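Local atomic coordinates of post-proline cleaving enzyme (Rickettsia typhi, PDB entry 4HVT), a protein that probably acts as a serine-type oligopeptidase, hydrolysing short peptides on the carboxyl side of proline residues. Residues Gly95-Thr100 and Val129-Val134. Residues are numbered along the deposited sequence; the frame is centred on the assembly and turned at random.
Sequences GLWRRT and VAYRGV
One face of the W97 indole receives both Y131 and V134, each at a different part of the ring system. The five-membered ring and the Y131 ring have planes only 23° from parallel, but their centroids lie 5.3 Å apart and the rings are slid past each other, so that they hardly overlap. Contact there is made by the far end of the phenol, with W97 CD1 3.9 Å from Y131 OH and 4.2 Å from Y131 CZ. Both aromatic side chains have CG anti to the backbone N (chi1 -178° in W97), which directs them across the interface toward each other.

V134 makes a CH-pi contact: V134 CG1 stands 4.1 Å from the centroid of the W97 six-membered ring, 22° off its normal, and 3.9 Å from W97 CZ2.

No hydrogen bond links the two segments; they belong to separate antiparallel sheets, 96-101 being the third of four strands in one sheet and 129-136 pairing with 143-150 in the next. This is face-to-face packing of successive blades in the beta-propeller domain of the prolyl oligopeptidase family.

Within the second segment, G133 N lies over the centre of one face of the Y131 ring, 3.6 Å from its plane. F86 on neighbouring strand 82-87 stacks with Y131 and also touches W97, widening the aromatic cluster, while L115 and I116 of strand 113-117 pack against the indole. Y144 and I146 touch V134 from within its own sheet.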
loop_
_atom_site.group_PDB
_atom_site.type_symbol
_atom_site.label_atom_id
_atom_site.label_comp_id
_atom_site.label_asym_id
_atom_site.label_seq_id
_atom_site.Cartn_x
_atom_site.Cartn_y
_atom_site.Cartn_z
ATOM N N GLY A 95 -15.089 -11.206 6.282
ATOM C CA GLY A 95 -15.603 -10.781 4.976
ATOM C C GLY A 95 -16.146 -11.848 4.036
ATOM O O GLY A 95 -15.924 -13.056 4.223
ATOM N N LEU A 96 -16.824 -11.362 2.995
ATOM C CA LEU A 96 -17.478 -12.149 1.986
ATOM C C LEU A 96 -16.905 -11.791 0.632
ATOM O O LEU A 96 -16.934 -10.632 0.228
ATOM C CB LEU A 96 -18.970 -11.786 1.927
ATOM C CG LEU A 96 -19.785 -12.044 3.191
ATOM C CD1 LEU A 96 -21.211 -11.540 2.998
ATOM C CD2 LEU A 96 -19.749 -13.500 3.617
ATOM N N TRP A 97 -16.416 -12.790 -0.092
ATOM C CA TRP A 97 -16.153 -12.633 -1.510
ATOM C C TRP A 97 -17.414 -13.028 -2.286
ATOM O O TRP A 97 -17.985 -14.098 -2.077
ATOM C CB TRP A 97 -14.941 -13.456 -1.915
ATOM C CG TRP A 97 -14.522 -13.346 -3.369
ATOM C CD1 TRP A 97 -14.188 -12.218 -4.049
ATOM C CD2 TRP A 97 -14.287 -14.445 -4.267
ATOM N NE1 TRP A 97 -13.838 -12.533 -5.357
ATOM C CE2 TRP A 97 -13.843 -13.897 -5.496
ATOM C CE3 TRP A 97 -14.411 -15.850 -4.146
ATOM C CZ2 TRP A 97 -13.562 -14.694 -6.614
ATOM C CZ3 TRP A 97 -14.125 -16.635 -5.237
ATOM C CH2 TRP A 97 -13.673 -16.060 -6.459
ATOM N N ARG A 98 -17.889 -12.086 -3.104
ATOM C CA ARG A 98 -19.236 -12.180 -3.680
ATOM C C ARG A 98 -19.327 -11.530 -5.068
ATOM O O ARG A 98 -18.385 -10.853 -5.535
ATOM C CB ARG A 98 -20.265 -11.611 -2.703
ATOM C CG ARG A 98 -20.076 -10.167 -2.417
ATOM C CD ARG A 98 -21.061 -9.643 -1.348
ATOM N NE ARG A 98 -20.985 -8.222 -1.429
ATOM C CZ ARG A 98 -21.822 -7.370 -0.839
ATOM N NH1 ARG A 98 -22.805 -7.821 -0.070
ATOM N NH2 ARG A 98 -21.640 -6.067 -1.000
ATOM N N ARG A 99 -20.384 -11.882 -5.781
ATOM C CA ARG A 99 -20.575 -11.359 -7.126
ATOM C C ARG A 99 -22.033 -11.091 -7.482
ATOM O O ARG A 99 -22.974 -11.672 -6.907
ATOM C CB ARG A 99 -19.953 -12.298 -8.170
ATOM C CG ARG A 99 -20.688 -13.590 -8.332
ATOM C CD ARG A 99 -20.074 -14.449 -9.417
ATOM N NE ARG A 99 -20.944 -15.557 -9.739
ATOM C CZ ARG A 99 -20.809 -16.278 -10.846
ATOM N NH1 ARG A 99 -19.817 -16.013 -11.668
ATOM N NH2 ARG A 99 -21.655 -17.244 -11.109
ATOM N N THR A 100 -22.195 -10.237 -8.482
ATOM C CA THR A 100 -23.526 -9.955 -9.030
ATOM C C THR A 100 -23.428 -9.638 -10.511
ATOM O O THR A 100 -22.420 -9.084 -11.008
ATOM C CB THR A 100 -24.216 -8.800 -8.269
ATOM O OG1 THR A 100 -25.634 -8.854 -8.454
ATOM C CG2 THR A 100 -23.733 -7.471 -8.727
ATOM N N VAL A 129 -8.810 -16.246 9.211
ATOM C CA VAL A 129 -8.298 -16.492 7.842
ATOM C C VAL A 129 -8.693 -15.274 7.020
ATOM O O VAL A 129 -9.853 -15.019 6.843
ATOM C CB VAL A 129 -8.926 -17.764 7.218
ATOM C CG1 VAL A 129 -8.434 -17.957 5.800
ATOM C CG2 VAL A 129 -8.585 -19.002 8.034
ATOM N N ALA A 130 -7.706 -14.495 6.603
ATOM C CA ALA A 130 -7.888 -13.273 5.844
ATOM C C ALA A 130 -7.797 -13.523 4.349
ATOM O O ALA A 130 -6.920 -14.232 3.878
ATOM C CB ALA A 130 -6.829 -12.256 6.257
ATOM N N TYR A 131 -8.729 -12.938 3.587
ATOM C CA TYR A 131 -8.690 -12.931 2.129
ATOM C C TYR A 131 -7.606 -12.024 1.623
ATOM O O TYR A 131 -7.501 -10.851 2.039
ATOM C CB TYR A 131 -10.018 -12.388 1.626
ATOM C CG TYR A 131 -10.120 -12.059 0.156
ATOM C CD1 TYR A 131 -10.208 -13.048 -0.788
ATOM C CD2 TYR A 131 -10.124 -10.736 -0.279
ATOM C CE1 TYR A 131 -10.317 -12.751 -2.144
ATOM C CE2 TYR A 131 -10.276 -10.426 -1.618
ATOM C CZ TYR A 131 -10.369 -11.430 -2.534
ATOM O OH TYR A 131 -10.498 -11.107 -3.859
ATOM N N ARG A 132 -6.778 -12.540 0.720
ATOM C CA ARG A 132 -5.649 -11.789 0.192
ATOM C C ARG A 132 -5.598 -11.773 -1.363
ATOM O O ARG A 132 -4.567 -11.433 -1.918
ATOM C CB ARG A 132 -4.291 -12.304 0.756
ATOM C CG ARG A 132 -4.190 -12.443 2.269
ATOM C CD ARG A 132 -4.241 -11.114 3.053
ATOM N NE ARG A 132 -3.171 -10.232 2.685
ATOM C CZ ARG A 132 -2.042 -10.092 3.380
ATOM N NH1 ARG A 132 -1.836 -10.806 4.460
ATOM N NH2 ARG A 132 -1.123 -9.218 2.977
ATOM N N GLY A 133 -6.734 -12.021 -2.009
ATOM C CA GLY A 133 -6.881 -11.868 -3.471
ATOM C C GLY A 133 -7.015 -13.206 -4.166
ATOM O O GLY A 133 -6.952 -14.242 -3.523
ATOM N N VAL A 134 -7.233 -13.152 -5.479
ATOM C CA VAL A 134 -7.529 -14.363 -6.255
ATOM C C VAL A 134 -6.800 -14.291 -7.571
ATOM O O VAL A 134 -6.434 -13.201 -8.050
ATOM C CB VAL A 134 -9.041 -14.593 -6.572
ATOM C CG1 VAL A 134 -9.908 -14.580 -5.354
ATOM C CG2 VAL A 134 -9.553 -13.583 -7.614
#